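PDB 7JPJ: diaminopimelate decarboxylase from Phaeodactylum tricornutum, which probably decarboxylates diaminopimelate to lysine with the help of pyridoxal 5'-phosphate, working as a dimer. Local coordinates for residues P258-D261 against A262-F266. Sequence-based numbering, arbitrary orientation.
Sequences PVAD and AFKKF
Asp261 and Lys264, three residues apart on the outer side of helix 252-270, form a salt bridge in which OD1 of Asp261 lies 3.5 Å from NZ of Lys264. Lys264 swings its CG beside its own backbone N, chi1 -64°, and thereby sends the chain back toward the preceding turn; a final bend at chi4 (69°) turns the ammonium group to the carboxylate. On the way its CG passes 3.4 Å from the carbonyl O of Ala260. A methionine in place of Lys264 would probably leave the Asp261 carboxylate without this positive partner.

The main chain joins the same turns through i to i+4 hydrogen bonds. The N-H groups of Ala262, Phe263 and Lys264 reach the carbonyls of Pro258, Val259 and Ala260, and the straightest bond runs 2.8 Å from Lys265 N to Asp261 O, with an N-H...O angle of 155°.

On the buried side CG1 of Val259 approaches CE1 of Phe263 at 4.3 Å. The Val259 carbonyl O meets the edge of the Phe263 ring in its plane, 3.4 Å from CD1.

Val259 and Phe263 both rest on Met276 of strand 275-278, while Ala262 packs on Ala217 of helix 210-222. The arrangement is that of an amphipathic outer helix of the TIM-barrel domain, joining parallel strands 232-234 and 275-278 in a beta-alpha-beta crossover.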
loop_
_atom_site.group_PDB
_atom_site.type_symbol
_atom_site.label_atom_id
_atom_site.label_comp_id
_atom_site.label_asym_id
_atom_site.label_seq_id
_atom_site.Cartn_x
_atom_site.Cartn_y
_atom_site.Cartn_z
ATOM N N PRO A 258 -17.729 11.179 30.891
ATOM C CA PRO A 258 -18.429 12.326 30.283
ATOM C C PRO A 258 -19.306 11.936 29.105
ATOM O O PRO A 258 -20.335 12.584 28.865
ATOM C CB PRO A 258 -17.280 13.250 29.852
ATOM C CG PRO A 258 -16.147 12.871 30.723
ATOM C CD PRO A 258 -16.271 11.398 30.917
ATOM N N VAL A 259 -18.928 10.899 28.356
ATOM C CA VAL A 259 -19.787 10.396 27.287
ATOM C C VAL A 259 -21.049 9.773 27.870
ATOM O O VAL A 259 -22.165 10.050 27.416
ATOM C CB VAL A 259 -19.018 9.394 26.411
ATOM C CG1 VAL A 259 -19.981 8.640 25.508
ATOM C CG2 VAL A 259 -17.967 10.113 25.586
ATOM N N ALA A 260 -20.886 8.914 28.880
ATOM C CA ALA A 260 -22.040 8.303 29.530
ATOM C C ALA A 260 -22.945 9.349 30.164
ATOM O O ALA A 260 -24.168 9.167 30.209
ATOM C CB ALA A 260 -21.579 7.294 30.579
ATOM N N ASP A 261 -22.371 10.450 30.656
ATOM C CA ASP A 261 -23.199 11.522 31.197
ATOM C C ASP A 261 -23.964 12.246 30.097
ATOM O O ASP A 261 -25.104 12.668 30.317
ATOM C CB ASP A 261 -22.340 12.505 31.993
ATOM C CG ASP A 261 -21.915 11.949 33.344
ATOM O OD1 ASP A 261 -22.756 11.321 34.024
ATOM O OD2 ASP A 261 -20.740 12.138 33.725
ATOM N N ALA A 262 -23.361 12.396 28.912
ATOM C CA ALA A 262 -24.085 12.979 27.788
ATOM C C ALA A 262 -25.270 12.114 27.383
ATOM O O ALA A 262 -26.264 12.628 26.858
ATOM C CB ALA A 262 -23.142 13.184 26.605
ATOM N N PHE A 263 -25.183 10.802 27.614
ATOM C CA PHE A 263 -26.339 9.936 27.411
ATOM C C PHE A 263 -27.390 10.162 28.486
ATOM O O PHE A 263 -28.593 10.112 28.208
ATOM C CB PHE A 263 -25.905 8.474 27.399
ATOM C CG PHE A 263 -25.544 7.964 26.043
ATOM C CD1 PHE A 263 -24.346 8.324 25.451
ATOM C CD2 PHE A 263 -26.400 7.119 25.359
ATOM C CE1 PHE A 263 -24.009 7.853 24.202
ATOM C CE2 PHE A 263 -26.069 6.645 24.109
ATOM C CZ PHE A 263 -24.873 7.015 23.528
ATOM N N LYS A 264 -26.955 10.400 29.725
ATOM C CA LYS A 264 -27.902 10.671 30.799
ATOM C C LYS A 264 -28.604 12.007 30.591
ATOM O O LYS A 264 -29.798 12.137 30.883
ATOM C CB LYS A 264 -27.189 10.648 32.152
ATOM C CG LYS A 264 -26.601 9.301 32.540
ATOM C CD LYS A 264 -26.346 9.238 34.040
ATOM C CE LYS A 264 -25.546 8.002 34.422
ATOM N NZ LYS A 264 -24.141 8.086 33.934
ATOM N N LYS A 265 -27.880 13.013 30.091
ATOM C CA LYS A 265 -28.503 14.306 29.837
ATOM C C LYS A 265 -29.530 14.215 28.719
ATOM O O LYS A 265 -30.522 14.953 28.729
ATOM C CB LYS A 265 -27.440 15.356 29.505
ATOM C CG LYS A 265 -27.945 16.797 29.578
ATOM C CD LYS A 265 -26.848 17.806 29.244
ATOM C CE LYS A 265 -26.085 18.248 30.492
ATOM N NZ LYS A 265 -24.737 17.612 30.609
ATOM N N PHE A 266 -29.311 13.322 27.753
ATOM C CA PHE A 266 -30.301 13.107 26.703
ATOM C C PHE A 266 -31.567 12.483 27.275
ATOM O O PHE A 266 -32.682 12.912 26.959
ATOM C CB PHE A 266 -29.711 12.227 25.600
ATOM C CG PHE A 266 -30.555 12.161 24.360
ATOM C CD1 PHE A 266 -30.503 13.173 23.417
ATOM C CD2 PHE A 266 -31.403 11.087 24.139
ATOM C CE1 PHE A 266 -31.281 13.117 22.273
ATOM C CE2 PHE A 266 -32.182 11.023 22.998
ATOM C CZ PHE A 266 -32.121 12.041 22.063
#